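Local coordinates for ABC transporter periplasmic peptide-binding protein (Pseudoalteromonas, PDB 4QFL) that binds dipeptides such as Ala-Phe in the periplasm and probably delivers them to an ABC transporter for uptake, at residues S492-E496 against Q497-Y501; H315-I319 against E320-Q324; F101-A105 against Y106-T110. All blocks are in the same frame, centred on the assembly; numbering follows the deposited sequence.

Contact 1: S492-E496 against Q497-Y501; sequences SMIIE and QLPLY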
# COMPACT_ATOMS: atom_id res chain seq x y z
N SER A 492 -19.46 5.20 9.55
CA SER A 492 -20.90 5.18 9.34
C SER A 492 -21.31 5.73 7.97
O SER A 492 -22.19 5.18 7.29
CB SER A 492 -21.61 5.95 10.45
OG SER A 492 -21.48 5.26 11.67
N MET A 493 -20.66 6.82 7.57
CA MET A 493 -20.97 7.49 6.32
C MET A 493 -20.66 6.58 5.15
O MET A 493 -21.43 6.50 4.19
CB MET A 493 -20.20 8.81 6.21
CG MET A 493 -20.73 9.73 5.13
SD MET A 493 -19.91 11.34 5.06
CE MET A 493 -20.34 12.01 6.65
N ILE A 494 -19.54 5.88 5.23
CA ILE A 494 -19.14 4.97 4.18
C ILE A 494 -20.21 3.88 3.98
O ILE A 494 -20.52 3.51 2.85
CB ILE A 494 -17.77 4.37 4.49
CG1 ILE A 494 -16.71 5.47 4.41
CG2 ILE A 494 -17.45 3.23 3.54
CD1 ILE A 494 -15.31 5.06 4.91
N ILE A 495 -20.79 3.40 5.08
CA ILE A 495 -21.86 2.41 5.01
C ILE A 495 -23.16 3.01 4.49
O ILE A 495 -23.88 2.37 3.73
CB ILE A 495 -22.13 1.73 6.37
CG1 ILE A 495 -20.95 0.85 6.75
CG2 ILE A 495 -23.38 0.87 6.31
CD1 ILE A 495 -20.43 0.02 5.61
N GLU A 496 -23.46 4.24 4.92
CA GLU A 496 -24.67 4.93 4.47
C GLU A 496 -24.61 5.20 2.99
O GLU A 496 -25.57 4.97 2.27
CB GLU A 496 -24.83 6.27 5.19
CG GLU A 496 -24.86 6.20 6.70
CD GLU A 496 -26.21 5.81 7.26
OE1 GLU A 496 -26.66 6.49 8.22
OE2 GLU A 496 -26.82 4.83 6.76
N GLN A 497 -23.48 5.72 2.54
CA GLN A 497 -23.34 6.19 1.17
C GLN A 497 -22.83 5.12 0.23
O GLN A 497 -23.02 5.21 -0.99
CB GLN A 497 -22.43 7.44 1.12
CG GLN A 497 -23.04 8.71 1.73
CD GLN A 497 -24.40 9.07 1.12
OE1 GLN A 497 -25.39 9.27 1.83
NE2 GLN A 497 -24.45 9.15 -0.21
N LEU A 498 -22.18 4.11 0.78
CA LEU A 498 -21.64 3.00 -0.01
C LEU A 498 -20.85 3.39 -1.25
O LEU A 498 -21.12 2.88 -2.33
CB LEU A 498 -22.77 2.06 -0.43
CG LEU A 498 -23.43 1.39 0.77
CD1 LEU A 498 -24.60 0.56 0.29
CD2 LEU A 498 -22.42 0.54 1.54
N PRO A 499 -19.86 4.27 -1.10
CA PRO A 499 -18.95 4.46 -2.23
C PRO A 499 -18.27 3.12 -2.51
O PRO A 499 -18.05 2.75 -3.66
CB PRO A 499 -17.94 5.49 -1.70
CG PRO A 499 -18.07 5.41 -0.19
CD PRO A 499 -19.48 5.06 0.08
N LEU A 500 -17.95 2.40 -1.45
CA LEU A 500 -17.48 1.04 -1.60
C LEU A 500 -18.09 0.19 -0.49
O LEU A 500 -18.59 0.71 0.51
CB LEU A 500 -15.95 0.98 -1.55
CG LEU A 500 -15.23 1.68 -0.39
CD1 LEU A 500 -15.38 0.89 0.90
CD2 LEU A 500 -13.75 1.90 -0.70
N TYR A 501 -18.05 -1.12 -0.69
CA TYR A 501 -18.64 -2.06 0.24
C TYR A 501 -17.54 -2.93 0.82
O TYR A 501 -16.96 -3.74 0.10
CB TYR A 501 -19.63 -2.95 -0.50
CG TYR A 501 -20.25 -4.07 0.31
CD1 TYR A 501 -20.70 -3.87 1.61
CD2 TYR A 501 -20.43 -5.33 -0.26
CE1 TYR A 501 -21.29 -4.91 2.33
CE2 TYR A 501 -21.02 -6.36 0.45
CZ TYR A 501 -21.44 -6.15 1.74
OH TYR A 501 -22.02 -7.19 2.42

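Contact 2: H315-I319 against E320-Q324; sequences HAIDI and EKIMQ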
# COMPACT_ATOMS: atom_id res chain seq x y z
N HIS A 315 -26.94 -6.03 -1.73
CA HIS A 315 -27.82 -7.02 -1.09
C HIS A 315 -27.88 -8.34 -1.86
O HIS A 315 -28.35 -9.35 -1.34
CB HIS A 315 -29.23 -6.45 -0.90
CG HIS A 315 -29.37 -5.51 0.26
ND1 HIS A 315 -29.00 -5.86 1.55
CD2 HIS A 315 -29.84 -4.25 0.34
CE1 HIS A 315 -29.24 -4.84 2.36
NE2 HIS A 315 -29.75 -3.85 1.65
N ALA A 316 -27.39 -8.34 -3.10
CA ALA A 316 -27.44 -9.52 -3.94
C ALA A 316 -26.26 -10.44 -3.71
O ALA A 316 -26.19 -11.54 -4.27
CB ALA A 316 -27.49 -9.10 -5.39
N ILE A 317 -25.31 -10.01 -2.88
CA ILE A 317 -24.02 -10.69 -2.79
C ILE A 317 -23.93 -11.67 -1.63
O ILE A 317 -24.05 -11.29 -0.47
CB ILE A 317 -22.85 -9.70 -2.72
CG1 ILE A 317 -22.97 -8.69 -3.87
CG2 ILE A 317 -21.52 -10.43 -2.81
CD1 ILE A 317 -23.01 -9.35 -5.23
N ASP A 318 -23.70 -12.93 -1.95
CA ASP A 318 -23.57 -13.97 -0.95
C ASP A 318 -22.21 -13.87 -0.29
O ASP A 318 -21.26 -14.53 -0.72
CB ASP A 318 -23.72 -15.35 -1.58
CG ASP A 318 -23.96 -16.45 -0.55
OD1 ASP A 318 -23.69 -16.23 0.65
OD2 ASP A 318 -24.41 -17.55 -0.95
N ILE A 319 -22.11 -13.05 0.74
CA ILE A 319 -20.82 -12.81 1.39
C ILE A 319 -20.29 -14.06 2.06
O ILE A 319 -19.08 -14.29 2.12
CB ILE A 319 -20.91 -11.65 2.41
CG1 ILE A 319 -21.13 -10.33 1.69
CG2 ILE A 319 -19.61 -11.54 3.20
CD1 ILE A 319 -20.06 -10.04 0.66
N GLU A 320 -21.19 -14.89 2.56
CA GLU A 320 -20.76 -16.06 3.33
C GLU A 320 -20.19 -17.15 2.44
O GLU A 320 -19.39 -17.97 2.88
CB GLU A 320 -21.90 -16.56 4.22
CG GLU A 320 -22.15 -15.68 5.45
CD GLU A 320 -20.97 -15.67 6.42
OE1 GLU A 320 -20.29 -16.73 6.54
OE2 GLU A 320 -20.70 -14.63 7.06
N LYS A 321 -20.60 -17.14 1.17
CA LYS A 321 -20.08 -18.08 0.19
C LYS A 321 -18.70 -17.65 -0.27
O LYS A 321 -17.86 -18.48 -0.62
CB LYS A 321 -21.03 -18.17 -1.00
CG LYS A 321 -20.48 -18.94 -2.20
CD LYS A 321 -20.25 -20.39 -1.86
CE LYS A 321 -19.91 -21.19 -3.09
NZ LYS A 321 -19.75 -22.63 -2.76
N ILE A 322 -18.47 -16.34 -0.28
CA ILE A 322 -17.16 -15.79 -0.60
C ILE A 322 -16.17 -16.07 0.53
O ILE A 322 -15.01 -16.42 0.27
CB ILE A 322 -17.23 -14.27 -0.88
CG1 ILE A 322 -17.84 -14.04 -2.27
CG2 ILE A 322 -15.84 -13.65 -0.80
CD1 ILE A 322 -18.12 -12.59 -2.57
N MET A 323 -16.62 -15.94 1.77
CA MET A 323 -15.77 -16.23 2.93
C MET A 323 -15.19 -17.64 2.89
O MET A 323 -14.13 -17.90 3.46
CB MET A 323 -16.52 -16.00 4.24
CG MET A 323 -16.94 -14.54 4.45
SD MET A 323 -15.65 -13.32 4.05
CE MET A 323 -14.47 -13.56 5.37
N GLN A 324 -15.88 -18.54 2.21
CA GLN A 324 -15.40 -19.91 2.09
C GLN A 324 -14.74 -20.16 0.75
O GLN A 324 -13.61 -20.63 0.70
CB GLN A 324 -16.54 -20.91 2.34
CG GLN A 324 -16.76 -21.23 3.82
CD GLN A 324 -16.90 -19.96 4.67
OE1 GLN A 324 -15.97 -19.59 5.39
NE2 GLN A 324 -18.07 -19.31 4.59
O HOH W 1 -23.84 -14.02 2.78

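Contact 3: F101-A105 against Y106-T110; sequences FHTTA and YFTPT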
# COMPACT_ATOMS: atom_id res chain seq x y z
N PHE A 101 25.88 6.47 1.76
CA PHE A 101 25.13 6.07 0.58
C PHE A 101 25.87 4.99 -0.19
O PHE A 101 27.09 4.87 -0.09
CB PHE A 101 24.85 7.28 -0.32
CG PHE A 101 23.76 8.17 0.20
CD1 PHE A 101 22.43 7.79 0.09
CD2 PHE A 101 24.06 9.37 0.80
CE1 PHE A 101 21.42 8.60 0.57
CE2 PHE A 101 23.05 10.18 1.28
CZ PHE A 101 21.73 9.79 1.17
N HIS A 102 25.10 4.21 -0.95
CA HIS A 102 25.65 3.13 -1.78
C HIS A 102 26.72 3.57 -2.75
O HIS A 102 26.64 4.63 -3.37
CB HIS A 102 24.54 2.47 -2.61
CG HIS A 102 23.49 1.79 -1.79
ND1 HIS A 102 22.22 1.58 -2.25
CD2 HIS A 102 23.53 1.27 -0.54
CE1 HIS A 102 21.51 0.96 -1.32
NE2 HIS A 102 22.29 0.77 -0.27
N THR A 103 27.74 2.74 -2.87
CA THR A 103 28.60 2.80 -4.03
C THR A 103 27.99 1.80 -5.00
O THR A 103 27.84 0.62 -4.68
CB THR A 103 30.03 2.40 -3.69
OG1 THR A 103 30.60 3.38 -2.82
CG2 THR A 103 30.87 2.30 -4.96
N THR A 104 27.60 2.28 -6.17
CA THR A 104 27.04 1.43 -7.18
C THR A 104 27.91 1.58 -8.41
O THR A 104 28.87 2.35 -8.39
CB THR A 104 25.65 1.89 -7.58
OG1 THR A 104 25.77 3.12 -8.29
CG2 THR A 104 24.77 2.07 -6.34
N ALA A 105 27.55 0.86 -9.47
CA ALA A 105 28.25 0.96 -10.76
C ALA A 105 28.17 2.37 -11.33
O ALA A 105 29.07 2.79 -12.04
CB ALA A 105 27.68 -0.04 -11.75
N TYR A 106 27.11 3.10 -11.02
CA TYR A 106 26.86 4.41 -11.61
C TYR A 106 27.09 5.58 -10.65
O TYR A 106 26.97 6.74 -11.05
CB TYR A 106 25.45 4.44 -12.21
CG TYR A 106 24.43 3.72 -11.34
CD1 TYR A 106 23.74 4.39 -10.34
CD2 TYR A 106 24.17 2.36 -11.51
CE1 TYR A 106 22.82 3.74 -9.53
CE2 TYR A 106 23.26 1.70 -10.70
CZ TYR A 106 22.59 2.40 -9.72
OH TYR A 106 21.68 1.75 -8.92
N PHE A 107 27.43 5.29 -9.39
CA PHE A 107 27.61 6.36 -8.38
C PHE A 107 28.55 5.99 -7.24
O PHE A 107 28.52 4.87 -6.73
CB PHE A 107 26.25 6.79 -7.80
CG PHE A 107 26.33 7.83 -6.70
CD1 PHE A 107 26.51 9.18 -7.00
CD2 PHE A 107 26.19 7.47 -5.37
CE1 PHE A 107 26.56 10.13 -6.00
CE2 PHE A 107 26.24 8.42 -4.36
CZ PHE A 107 26.43 9.75 -4.68
N THR A 108 29.39 6.94 -6.85
CA THR A 108 30.24 6.82 -5.67
C THR A 108 30.13 8.12 -4.88
O THR A 108 30.46 9.20 -5.40
CB THR A 108 31.73 6.64 -6.04
OG1 THR A 108 31.87 5.56 -6.97
CG2 THR A 108 32.56 6.35 -4.80
N PRO A 109 29.68 8.03 -3.61
CA PRO A 109 29.52 9.20 -2.75
C PRO A 109 30.84 9.90 -2.46
O PRO A 109 31.88 9.25 -2.43
CB PRO A 109 28.96 8.61 -1.45
CG PRO A 109 29.29 7.15 -1.50
CD PRO A 109 29.21 6.79 -2.96
N THR A 110 30.80 11.22 -2.25
CA THR A 110 31.95 11.96 -1.77
C THR A 110 31.71 12.48 -0.36
O THR A 110 32.58 13.11 0.23
CB THR A 110 32.30 13.14 -2.70
OG1 THR A 110 31.24 14.10 -2.69
CG2 THR A 110 32.53 12.66 -4.11

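Contact 1: S492-E496 against Q497-Y501
Helix 480-497 ends here on two backbone hydrogen bonds, Gln497 N to Met493 O (2.7 Å) and Leu498 N to Ile494 O (2.7 Å). The first is fairly straight. The second is bent to 130°, and its donor sits above the carbonyl plane. Leu498 then leaves the helix with a positive phi of 48°, a left-handed residue before proline, a common helix stop. Pro499 follows and has no N-H to carry the pattern on.

The Leu498 side chain folds back over the last turn. Its CG and CD2 both lie 3.2 Å from Ile495 O. Ile494 O is crowded in a similar way, because Pro499 CD comes to 3.3 Å of it. The proline thus packs on the end of the helix.

Ile494 reaches past the turn to the start of the strand. Its CG2 branch stands anti to the backbone N (chi1 of CG1 -67°) and meets Leu500 CD1 at 4.1 Å. The same methyl lies 4.4 Å from Pro499 CG. On another side of the helix, Met493 CG and Gln497 CG touch at 4.2 Å, one turn apart. Leu500 O is buried and has no polar partner in the model.

Arg310 of helix 307-314 donates a hydrogen bond to Gln497 O at the end of the helix. Ile494 also packs on Phe467 of helix 465-475, and both Ile494 and Leu500 touch Leu448 of helix 445-448. Pro499 and Tyr501 pair through their backbones with Phe297 and Trp295, so the turn delivers the chain into strand 500-513 alongside strand 291-297.

Contact 2: H315-I319 against E320-Q324
Ile319 and Met323 meet one turn apart at the start of helix 319-325. Ile319 O accepts from Met323 N at 3.0 Å. Ile319 CG2 lies 4.2 Å from Met323 CG, and that same CG also leans on Ile319 O at 3.2 Å.

Asp318 is the N-cap. With chi1 at -165°, CG points away from the backbone N, and the carboxylate comes over the first turn. OD1 accepts from Lys321 N at 3.3 Å, and this N-H comes from above the carboxylate plane, 72° out of it. Lys321 CB packs against the carboxylate, 3.4 Å from Asp318 CG. A water donates to Asp318 OD1 and accepts from Glu320 N at 2.8 Å, so it extends the cap to a second N-H. Asp318 O adds weak bonds to Lys321 N and Ile322 N. The negative charge at this helix start is likely to suit the helix dipole. Without the carboxylate, as with an alanine here, Lys321 N would probably lose its side-chain acceptor, and the bridging water one of its two partners.

Glu320 CB rests near Asp318 OD1 at 4.0 Å. The chain then bends at chi2, and OE2 forms a salt bridge with Arg333. Ile317, just before the cap, touches Ile322 through CG2 and CD1 at 4.0 Å. This pairing across the N-cap is a hydrophobic staple.

Asp318 N is tied to Asp399 of helix 389-401, and Ile317 and Ile322 pack on Met396 and Met392 of that helix. Ile319 and Met323 face strand 500-513, touching Tyr501, Ile503 and Ala504, so the start of the helix sits between that strand and helix 389-401.

Contact 3: F101-A105 against Y106-T110
Thr104 OG1 lies over the face of the Tyr106 ring, 3.1 Å above its plane and near its centre. Thr104 CB also faces the ring, a CH-pi contact of 3.8 Å to the centroid. The same hydroxyl oxygen accepts from Tyr106 N at 3.0 Å. With chi1 at 70°, OG1 sits between the backbone N and the carbonyl carbon of its own residue, pointing at the turn.

Thr104 N gives a straight bond to Phe107 O at 2.8 Å, in the carbonyl plane. Phe107 N returns a weak bond to Thr104 O. The weak bond closes a type I beta turn with Ala105 and Tyr106 at its corners; the Thr104 N to Phe107 O bond completes the pair between the two arms. The Thr104 side chain adds an ST turn within it. The chain doubles back as in a small hairpin, though neither arm is a regular strand.

Further along the arms, Thr103 and Thr108 lie side by side, with CG2 of the first 4.0 Å from OG1 of the second. His102 O is buried without a polar partner. It meets the edge of the Phe107 ring at CD2 (3.5 Å) and Pro109 CD at 3.4 Å.

Tyr106 OH is held by Pro207 O, and Tyr206 meets the Tyr106 ring edge-to-face. His102 NE2 bonds to Gly211 O. Phe107 meets Tyr190 of helix 188-196, while Thr104 touches Ile214 of strand 213-219.

Contacts 1 and 2 touch where Tyr501 OH lies 3.3 Å from Ile319 CG1. Both involve strand 500-513: contact 1 leads into it, and contact 2 packs on it. Contact 3 lies across the chain's centre, about 50 Å from contact 1 and 53 Å from contact 2, centre to centre. Contact 1 is the buried one, a helix end closed by backbone hydrogen bonds, with apolar side chains packed round it, and the Leu500 side chain is about 9 Å from the bound phenylalanine. Contacts 2 and 3 are only partly buried. Contact 2 caps a helix start with a carboxylate and a water. Contact 3 uses a threonine hydroxyl and an aromatic face within a loop.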